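Local coordinates for protein endo-pectate lyase (Erwinia chrysanthemi, PDB 3B4N) that probably depolymerises polygalacturonate and methylated pectins from within the chain by eliminative cleavage, as a secreted, calcium-dependent pectate lyase, at residues Q150-V161 with G170-D178; E185-C193 with G208-G219. One frame throughout, in Å; residues are numbered along the deposited sequence.

How the interactions relate
Along the chain, interaction 1 comes first: 150-161 runs along one face as strand 154-157 and turns the corner into the next, and the chain returns after a short excursion through strand 164-166 to lay 170-178 beside it, closing one coil. Interaction 2 opens only after interaction 1 has closed, so the two follow in series without nesting or crossing. Strand 175-179 leads into 181-189, and 208-219 then comes round to pair with 185-193 one coil further on. The contacts meet where Val161 O approaches Glu185 N and where Ala172 packs on Cys193. Together they join successive coils on two faces of the parallel beta-helix, one bearing zinc ions and the other ending in calcium.

Interaction 1: residues Q150-V161 with G170-D178; sequences QKPLIILKNATV and GGADGIHCD. Unlike the reference sequence in segment 170-178: Gly171 (reference Arg). With ZN (zinc ion), chain F; ZN (zinc ion), chain E; ZN (zinc ion), chain D.
Pro152 sets its CB over one face of the His176 imidazole, 3.6 Å from the ring centroid and 9° off the ring normal, a CH-pi contact. The ring edge is left to metals: His176 NE2 binds one zinc ion at 2.1 Å and His176 ND1 a second. Asp173 OD1 shares the first zinc with NE2, and Asp178 OD1 shares the second with ND1; these two OD1 atoms lie in the ring plane, so the two metal bonds and the proline together fix the imidazole's rotation. Asp173 CG stands anti to the backbone N (chi1 -161°), which aims the carboxylate at the metals, and its OD2 reaches a third zinc that Asp195 also binds. Ile155 runs obliquely across Asp178, its CG2 branch 3.4 Å from Asp178 OD1.

These side chains sit on two neighbouring coils of a right-handed parallel beta-helix, where strands 154-157 and 175-178 pair in parallel. The backbone ladder runs through His176 N to Ile154 O, Leu156 N to His176 O (2.7 Å) and Asp178 N to Leu156 O. Ahead of the strands, a type II' turn from Gly171 to Gly174 brings Asp173 N to Lys151 O, which it meets from 49° out of the carbonyl plane, while Leu153 N bonds Gly174 O.

On the sheet face opposite His176, Ile154, Leu156 and Ile175 share a side: Ile175 CG2 meets Leu156 CD1 at 3.9 Å, and Val161 CG1 comes from beyond the corner toward Ile175 CD1. Near the turn, Gln150 OE1 rests on Ala172 CA at 3.4 Å while its NE2 is hydrogen-bonded to Glu194.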
loop_
_atom_site.group_PDB
_atom_site.type_symbol
_atom_site.label_atom_id
_atom_site.label_comp_id
_atom_site.label_asym_id
_atom_site.label_seq_id
_atom_site.Cartn_x
_atom_site.Cartn_y
_atom_site.Cartn_z
ATOM N N GLN A 150 13.274 10.992 -10.605
ATOM C CA GLN A 150 13.826 9.700 -10.230
ATOM C C GLN A 150 13.163 8.643 -11.104
ATOM O O GLN A 150 12.091 8.872 -11.660
ATOM C CB GLN A 150 13.596 9.435 -8.741
ATOM C CG GLN A 150 14.237 10.527 -7.893
ATOM C CD GLN A 150 14.603 10.084 -6.494
ATOM O OE1 GLN A 150 15.181 9.020 -6.298
ATOM N NE2 GLN A 150 14.288 10.919 -5.512
ATOM N N LYS A 151 13.817 7.495 -11.237
ATOM C CA LYS A 151 13.320 6.426 -12.085
ATOM C C LYS A 151 12.550 5.358 -11.332
ATOM O O LYS A 151 12.811 5.103 -10.157
ATOM C CB LYS A 151 14.491 5.759 -12.808
ATOM C CG LYS A 151 15.360 6.721 -13.603
ATOM C CD LYS A 151 16.596 6.028 -14.144
ATOM C CE LYS A 151 17.500 7.023 -14.863
ATOM N NZ LYS A 151 18.769 6.398 -15.324
ATOM N N PRO A 152 11.580 4.724 -12.004
ATOM C CA PRO A 152 10.807 3.671 -11.347
ATOM C C PRO A 152 11.717 2.458 -11.175
ATOM O O PRO A 152 12.611 2.223 -11.999
ATOM C CB PRO A 152 9.681 3.400 -12.339
ATOM C CG PRO A 152 10.335 3.686 -13.672
ATOM C CD PRO A 152 11.092 4.964 -13.374
ATOM N N LEU A 153 11.511 1.711 -10.100
ATOM C CA LEU A 153 12.293 0.508 -9.840
ATOM C C LEU A 153 11.732 -0.659 -10.645
ATOM O O LEU A 153 12.473 -1.532 -11.098
ATOM C CB LEU A 153 12.248 0.155 -8.360
ATOM C CG LEU A 153 12.928 1.125 -7.393
ATOM C CD1 LEU A 153 12.643 0.707 -5.966
ATOM C CD2 LEU A 153 14.431 1.141 -7.668
ATOM N N ILE A 154 10.412 -0.676 -10.796
ATOM C CA ILE A 154 9.718 -1.721 -11.534
ATOM C C ILE A 154 8.637 -1.063 -12.370
ATOM O O ILE A 154 7.945 -0.157 -11.893
ATOM C CB ILE A 154 9.026 -2.732 -10.577
ATOM C CG1 ILE A 154 10.068 -3.450 -9.718
ATOM C CG2 ILE A 154 8.174 -3.728 -11.379
ATOM C CD1 ILE A 154 10.983 -4.380 -10.497
ATOM N N ILE A 155 8.499 -1.511 -13.613
ATOM C CA ILE A 155 7.481 -1.000 -14.518
ATOM C C ILE A 155 6.573 -2.163 -14.891
ATOM O O ILE A 155 7.040 -3.222 -15.332
ATOM C CB ILE A 155 8.093 -0.420 -15.807
ATOM C CG1 ILE A 155 8.966 0.787 -15.468
ATOM C CG2 ILE A 155 6.985 -0.012 -16.771
ATOM C CD1 ILE A 155 9.688 1.359 -16.655
ATOM N N LEU A 156 5.277 -1.962 -14.710
ATOM C CA LEU A 156 4.298 -2.986 -15.017
ATOM C C LEU A 156 3.442 -2.536 -16.198
ATOM O O LEU A 156 2.998 -1.390 -16.258
ATOM C CB LEU A 156 3.400 -3.229 -13.794
ATOM C CG LEU A 156 4.088 -3.600 -12.479
ATOM C CD1 LEU A 156 3.045 -3.653 -11.365
ATOM C CD2 LEU A 156 4.795 -4.949 -12.621
ATOM N N LYS A 157 3.231 -3.436 -17.151
ATOM C CA LYS A 157 2.382 -3.148 -18.300
ATOM C C LYS A 157 1.387 -4.303 -18.320
ATOM O O LYS A 157 1.706 -5.395 -18.792
ATOM C CB LYS A 157 3.210 -3.104 -19.588
ATOM C CG LYS A 157 4.107 -1.866 -19.673
ATOM C CD LYS A 157 4.902 -1.818 -20.977
ATOM C CE LYS A 157 3.984 -1.731 -22.188
ATOM N NZ LYS A 157 3.067 -0.558 -22.106
ATOM N N ASN A 158 0.198 -4.056 -17.773
ATOM C CA ASN A 158 -0.855 -5.073 -17.654
ATOM C C ASN A 158 -0.224 -6.287 -16.982
ATOM O O ASN A 158 -0.406 -7.429 -17.408
ATOM C CB ASN A 158 -1.416 -5.459 -19.027
ATOM C CG ASN A 158 -2.732 -6.212 -18.923
ATOM O OD1 ASN A 158 -2.863 -7.346 -19.394
ATOM N ND2 ASN A 158 -3.720 -5.580 -18.304
ATOM N N ALA A 159 0.503 -6.025 -15.903
ATOM C CA ALA A 159 1.215 -7.067 -15.182
ATOM C C ALA A 159 1.060 -6.981 -13.671
ATOM O O ALA A 159 0.630 -5.962 -13.125
ATOM C CB ALA A 159 2.697 -7.015 -15.549
ATOM N N THR A 160 1.433 -8.065 -13.005
ATOM C CA THR A 160 1.348 -8.152 -11.555
ATOM C C THR A 160 2.704 -8.478 -10.955
ATOM O O THR A 160 3.457 -9.284 -11.503
ATOM C CB THR A 160 0.362 -9.272 -11.121
ATOM O OG1 THR A 160 -0.962 -8.924 -11.533
ATOM C CG2 THR A 160 0.381 -9.462 -9.600
ATOM N N VAL A 161 3.032 -7.831 -9.844
ATOM C CA VAL A 161 4.262 -8.131 -9.140
ATOM C C VAL A 161 3.857 -8.421 -7.696
ATOM O O VAL A 161 2.961 -7.766 -7.151
ATOM C CB VAL A 161 5.275 -6.961 -9.187
ATOM C CG1 VAL A 161 4.704 -5.721 -8.510
ATOM C CG2 VAL A 161 6.570 -7.388 -8.516
ATOM N N GLY A 170 16.670 3.268 -1.055
ATOM C CA GLY A 170 16.653 3.201 -2.506
ATOM C C GLY A 170 15.298 3.123 -3.172
ATOM O O GLY A 170 15.161 2.495 -4.224
ATOM N N GLY A 171 14.314 3.804 -2.591
ATOM C CA GLY A 171 12.965 3.769 -3.132
ATOM C C GLY A 171 12.724 4.451 -4.466
ATOM O O GLY A 171 11.706 4.185 -5.114
ATOM N N ALA A 172 13.643 5.323 -4.878
ATOM C CA ALA A 172 13.540 6.060 -6.140
ATOM C C ALA A 172 12.104 6.466 -6.471
ATOM O O ALA A 172 11.458 7.147 -5.668
ATOM C CB ALA A 172 14.150 5.238 -7.276
ATOM N N ASP A 173 11.593 6.075 -7.637
ATOM C CA ASP A 173 10.216 6.428 -7.978
ATOM C C ASP A 173 9.261 5.232 -7.905
ATOM O O ASP A 173 8.322 5.112 -8.695
ATOM C CB ASP A 173 10.119 7.084 -9.356
ATOM C CG ASP A 173 8.827 7.854 -9.526
ATOM O OD1 ASP A 173 8.357 8.029 -10.662
ATOM O OD2 ASP A 173 8.275 8.296 -8.501
ATOM N N GLY A 174 9.539 4.333 -6.970
ATOM C CA GLY A 174 8.661 3.196 -6.751
ATOM C C GLY A 174 8.292 2.307 -7.918
ATOM O O GLY A 174 9.133 1.960 -8.744
ATOM N N ILE A 175 7.018 1.931 -7.975
ATOM C CA ILE A 175 6.513 1.031 -9.008
ATOM C C ILE A 175 5.508 1.714 -9.922
ATOM O O ILE A 175 4.548 2.308 -9.449
ATOM C CB ILE A 175 5.833 -0.198 -8.362
ATOM C CG1 ILE A 175 6.820 -0.883 -7.410
ATOM C CG2 ILE A 175 5.318 -1.147 -9.437
ATOM C CD1 ILE A 175 6.232 -2.068 -6.645
ATOM N N HIS A 176 5.727 1.625 -11.233
ATOM C CA HIS A 176 4.820 2.226 -12.205
ATOM C C HIS A 176 3.885 1.231 -12.863
ATOM O O HIS A 176 4.311 0.135 -13.228
ATOM C CB HIS A 176 5.586 2.864 -13.367
ATOM C CG HIS A 176 6.171 4.203 -13.068
ATOM N ND1 HIS A 176 6.631 5.039 -14.062
ATOM C CD2 HIS A 176 6.406 4.839 -11.897
ATOM C CE1 HIS A 176 7.127 6.135 -13.516
ATOM N NE2 HIS A 176 7.004 6.039 -12.203
ATOM N N CYS A 177 2.616 1.601 -12.986
ATOM C CA CYS A 177 1.681 0.799 -13.758
ATOM C C CYS A 177 1.573 1.691 -14.996
ATOM O O CYS A 177 0.886 2.713 -14.981
ATOM C CB CYS A 177 0.320 0.688 -13.099
ATOM S SG CYS A 177 -0.894 -0.146 -14.179
ATOM N N ASP A 178 2.264 1.323 -16.070
ATOM C CA ASP A 178 2.255 2.168 -17.258
ATOM C C ASP A 178 1.285 1.853 -18.389
ATOM O O ASP A 178 1.257 2.549 -19.409
ATOM C CB ASP A 178 3.687 2.304 -17.776
ATOM C CG ASP A 178 4.531 3.221 -16.894
ATOM O OD1 ASP A 178 5.766 3.141 -16.966
ATOM O OD2 ASP A 178 3.954 4.023 -16.124
HETATM ZN ZN ZN F . 6.791 8.082 -11.622
HETATM ZN ZN ZN E . 6.678 4.714 -16.131
HETATM ZN ZN ZN D . 6.594 9.384 -8.534
HETATM O O HOH W 1 6.065 6.520 -16.780
HETATM O O HOH W 2 5.389 9.095 -9.895
HETATM O O HOH W 3 7.222 11.168 -9.031
#

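Interaction 2: residues E185-C193 with G208-G219. With CA (calcium ion), chain C.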
loop_
_atom_site.group_PDB
_atom_site.type_symbol
_atom_site.label_atom_id
_atom_site.label_comp_id
_atom_site.label_asym_id
_atom_site.label_seq_id
_atom_site.Cartn_x
_atom_site.Cartn_y
_atom_site.Cartn_z
ATOM N N GLU A 185 0.941 -6.611 -5.336
ATOM C CA GLU A 185 0.502 -7.491 -4.265
ATOM C C GLU A 185 1.572 -7.835 -3.244
ATOM O O GLU A 185 2.611 -8.384 -3.581
ATOM C CB GLU A 185 -0.042 -8.756 -4.936
ATOM C CG GLU A 185 -0.633 -9.806 -4.041
ATOM C CD GLU A 185 -1.295 -10.909 -4.845
ATOM O OE1 GLU A 185 -1.867 -11.834 -4.232
ATOM O OE2 GLU A 185 -1.247 -10.855 -6.097
ATOM N N ASN A 186 1.293 -7.529 -1.986
ATOM C CA ASN A 186 2.233 -7.770 -0.900
ATOM C C ASN A 186 3.614 -7.179 -1.147
ATOM O O ASN A 186 4.619 -7.889 -1.192
ATOM C CB ASN A 186 2.364 -9.259 -0.587
ATOM C CG ASN A 186 3.056 -9.490 0.737
ATOM O OD1 ASN A 186 2.857 -8.719 1.684
ATOM N ND2 ASN A 186 3.863 -10.542 0.824
ATOM N N VAL A 187 3.648 -5.865 -1.310
ATOM C CA VAL A 187 4.906 -5.162 -1.497
ATOM C C VAL A 187 5.123 -4.349 -0.225
ATOM O O VAL A 187 4.173 -3.831 0.366
ATOM C CB VAL A 187 4.875 -4.240 -2.740
ATOM C CG1 VAL A 187 6.117 -3.346 -2.752
ATOM C CG2 VAL A 187 4.850 -5.101 -4.013
ATOM N N ILE A 188 6.375 -4.282 0.212
ATOM C CA ILE A 188 6.725 -3.545 1.419
ATOM C C ILE A 188 7.700 -2.443 1.046
ATOM O O ILE A 188 8.732 -2.712 0.441
ATOM C CB ILE A 188 7.387 -4.462 2.460
ATOM C CG1 ILE A 188 6.380 -5.516 2.925
ATOM C CG2 ILE A 188 7.915 -3.636 3.638
ATOM C CD1 ILE A 188 6.925 -6.480 3.969
ATOM N N TRP A 189 7.339 -1.205 1.372
ATOM C CA TRP A 189 8.208 -0.052 1.103
ATOM C C TRP A 189 8.786 0.342 2.460
ATOM O O TRP A 189 8.055 0.805 3.334
ATOM C CB TRP A 189 7.400 1.121 0.538
ATOM C CG TRP A 189 6.883 0.937 -0.872
ATOM C CD1 TRP A 189 7.416 1.460 -2.015
ATOM C CD2 TRP A 189 5.687 0.248 -1.269
ATOM N NE1 TRP A 189 6.626 1.154 -3.097
ATOM C CE2 TRP A 189 5.558 0.410 -2.667
ATOM C CE3 TRP A 189 4.710 -0.483 -0.578
ATOM C CZ2 TRP A 189 4.489 -0.130 -3.385
ATOM C CZ3 TRP A 189 3.644 -1.024 -1.298
ATOM C CH2 TRP A 189 3.545 -0.841 -2.685
ATOM N N GLU A 190 10.093 0.171 2.640
ATOM C CA GLU A 190 10.724 0.488 3.925
ATOM C C GLU A 190 10.779 1.986 4.266
ATOM O O GLU A 190 10.825 2.363 5.442
ATOM C CB GLU A 190 12.115 -0.156 3.989
ATOM C CG GLU A 190 12.085 -1.697 4.100
ATOM C CD GLU A 190 11.507 -2.209 5.420
ATOM O OE1 GLU A 190 11.646 -1.517 6.451
ATOM O OE2 GLU A 190 10.930 -3.321 5.441
ATOM N N ASP A 191 10.764 2.829 3.239
ATOM C CA ASP A 191 10.737 4.284 3.394
ATOM C C ASP A 191 10.467 4.827 2.001
ATOM O O ASP A 191 11.382 4.967 1.193
ATOM C CB ASP A 191 12.073 4.841 3.913
ATOM C CG ASP A 191 12.008 6.345 4.216
ATOM O OD1 ASP A 191 11.089 7.029 3.722
ATOM O OD2 ASP A 191 12.888 6.853 4.946
ATOM N N ILE A 192 9.204 5.117 1.717
ATOM C CA ILE A 192 8.819 5.632 0.416
ATOM C C ILE A 192 9.716 6.795 0.021
ATOM O O ILE A 192 9.974 7.679 0.841
ATOM C CB ILE A 192 7.374 6.147 0.447
ATOM C CG1 ILE A 192 6.405 4.986 0.675
ATOM C CG2 ILE A 192 7.062 6.886 -0.852
ATOM C CD1 ILE A 192 4.987 5.443 0.956
ATOM N N CYS A 193 10.194 6.788 -1.219
ATOM C CA CYS A 193 11.033 7.875 -1.704
ATOM C C CYS A 193 10.105 8.926 -2.336
ATOM O O CYS A 193 9.435 9.660 -1.607
ATOM C CB CYS A 193 12.068 7.331 -2.700
ATOM S SG CYS A 193 13.208 8.596 -3.340
ATOM N N GLY A 208 -2.980 -5.569 -0.215
ATOM C CA GLY A 208 -2.142 -5.708 0.957
ATOM C C GLY A 208 -0.905 -4.838 0.805
ATOM O O GLY A 208 -0.922 -3.817 0.108
ATOM N N GLY A 209 0.164 -5.240 1.483
ATOM C CA GLY A 209 1.402 -4.480 1.440
ATOM C C GLY A 209 1.517 -3.588 2.667
ATOM O O GLY A 209 0.524 -3.308 3.343
ATOM N N ILE A 210 2.734 -3.135 2.949
ATOM C CA ILE A 210 3.004 -2.264 4.091
ATOM C C ILE A 210 3.891 -1.146 3.562
ATOM O O ILE A 210 4.940 -1.425 2.995
ATOM C CB ILE A 210 3.774 -3.013 5.207
ATOM C CG1 ILE A 210 2.973 -4.229 5.695
ATOM C CG2 ILE A 210 4.058 -2.060 6.359
ATOM C CD1 ILE A 210 1.746 -3.900 6.497
ATOM N N ALA A 211 3.466 0.106 3.721
ATOM C CA ALA A 211 4.261 1.226 3.235
ATOM C C ALA A 211 4.620 2.180 4.365
ATOM O O ALA A 211 3.757 2.798 4.979
ATOM C CB ALA A 211 3.510 1.971 2.135
ATOM N N HIS A 212 5.914 2.304 4.613
ATOM C CA HIS A 212 6.404 3.168 5.659
ATOM C C HIS A 212 6.921 4.484 5.102
ATOM O O HIS A 212 7.438 4.545 3.993
ATOM C CB HIS A 212 7.550 2.470 6.401
ATOM C CG HIS A 212 8.055 3.228 7.590
ATOM N ND1 HIS A 212 7.313 3.379 8.741
ATOM C CD2 HIS A 212 9.224 3.877 7.806
ATOM C CE1 HIS A 212 8.003 4.085 9.618
ATOM N NE2 HIS A 212 9.165 4.400 9.076
ATOM N N ASN A 213 6.727 5.552 5.859
ATOM C CA ASN A 213 7.316 6.825 5.481
ATOM C C ASN A 213 7.631 7.507 6.798
ATOM O O ASN A 213 7.080 7.146 7.832
ATOM C CB ASN A 213 6.404 7.688 4.603
ATOM C CG ASN A 213 7.214 8.537 3.626
ATOM O OD1 ASN A 213 8.430 8.673 3.783
ATOM N ND2 ASN A 213 6.555 9.113 2.625
ATOM N N ALA A 214 8.535 8.471 6.777
ATOM C CA ALA A 214 8.894 9.125 8.024
ATOM C C ALA A 214 9.266 10.571 7.827
ATOM O O ALA A 214 9.805 10.952 6.790
ATOM C CB ALA A 214 10.054 8.386 8.677
ATOM N N LYS A 215 8.966 11.381 8.834
ATOM C CA LYS A 215 9.332 12.779 8.773
ATOM C C LYS A 215 10.855 12.771 8.834
ATOM O O LYS A 215 11.450 12.028 9.624
ATOM C CB LYS A 215 8.745 13.536 9.967
ATOM C CG LYS A 215 9.232 14.976 10.096
ATOM C CD LYS A 215 8.410 15.758 11.113
ATOM C CE LYS A 215 7.087 16.248 10.521
ATOM N NZ LYS A 215 6.211 15.154 10.007
ATOM N N ASP A 216 11.475 13.571 7.975
ATOM C CA ASP A 216 12.928 13.674 7.908
ATOM C C ASP A 216 13.570 12.412 7.319
ATOM O O ASP A 216 14.774 12.211 7.430
ATOM C CB ASP A 216 13.490 13.972 9.307
ATOM C CG ASP A 216 14.937 14.414 9.277
ATOM O OD1 ASP A 216 15.334 15.078 8.298
ATOM O OD2 ASP A 216 15.677 14.118 10.243
ATOM N N GLY A 217 12.763 11.564 6.682
ATOM C CA GLY A 217 13.296 10.353 6.078
ATOM C C GLY A 217 13.784 10.557 4.650
ATOM O O GLY A 217 13.934 11.689 4.186
ATOM N N TYR A 218 14.037 9.461 3.940
ATOM C CA TYR A 218 14.511 9.559 2.563
ATOM C C TYR A 218 13.442 10.153 1.668
ATOM O O TYR A 218 12.279 9.760 1.749
ATOM C CB TYR A 218 14.902 8.186 2.011
ATOM C CG TYR A 218 16.176 7.635 2.588
ATOM C CD1 TYR A 218 16.161 6.870 3.751
ATOM C CD2 TYR A 218 17.400 7.874 1.967
ATOM C CE1 TYR A 218 17.340 6.349 4.283
ATOM C CE2 TYR A 218 18.580 7.362 2.490
ATOM C CZ TYR A 218 18.541 6.599 3.644
ATOM O OH TYR A 218 19.706 6.067 4.150
ATOM N N GLY A 219 13.836 11.091 0.813
ATOM C CA GLY A 219 12.886 11.718 -0.082
ATOM C C GLY A 219 12.284 13.004 0.453
ATOM O O GLY A 219 11.494 13.647 -0.234
HETATM CA CA CA C . 10.409 9.012 2.645
HETATM O O HOH W 4 0.244 -7.937 2.105
HETATM O O HOH W 5 1.091 -4.265 -1.950
HETATM O O HOH W 6 9.193 10.389 1.057
HETATM O O HOH W 7 10.628 10.876 4.111
#
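Asp191 OD1 binds the calcium ion at 2.4 Å and stands beside Asn213 OD1, a fellow ligand, while OD2 of the same carboxylate accepts a hydrogen bond from Tyr218 N (3.0 Å), met from 40° out of the carboxylate plane. With CG anti to the backbone N (chi1 -174°), the group reaches back to the metal although its CB heads away from 208-219. The Tyr218 ring stands nearly upright to the carboxylate, the planes 77° apart, and presents its CD1 edge to OD2. Two backbone carbonyls join them, Ile192 O and Tyr218 O, the latter 2.2 Å from the calcium, and two waters bring the ligands to six. Ala214 N donates to Asn213 OD1, which probably helps hold the amide oxygen at the metal. The Asn213 amide crosses the Ile192 side chain at about a right angle, Asn213 ND2 3.8 Å from Ile192 CB.

Upstream, strands 187-189 and 210-213 pair in parallel. Trp189 N bonds Ile210 O, His212 N bonds Trp189 O, and Ile192 N carries the ladder to His212 O. The Trp189 indole takes Val187 CG1 over one face and has Ile210 O at its edge; Ala211 CB touches Trp189 CE3 at 3.8 Å and also meets Ile192 CD1. The His212 edge faces Glu190 O, with His212 CD2 3.2 Å from Glu190 O, and its ND1 is hydrogen-bonded to Thr244. At the strand entrance one water links Val187 N to Gly208 O. Two adjacent coils of a right-handed parallel beta-helix thus carry a calcium site in the loops just past their paired strands, in a family of calcium-dependent polysaccharide lyases.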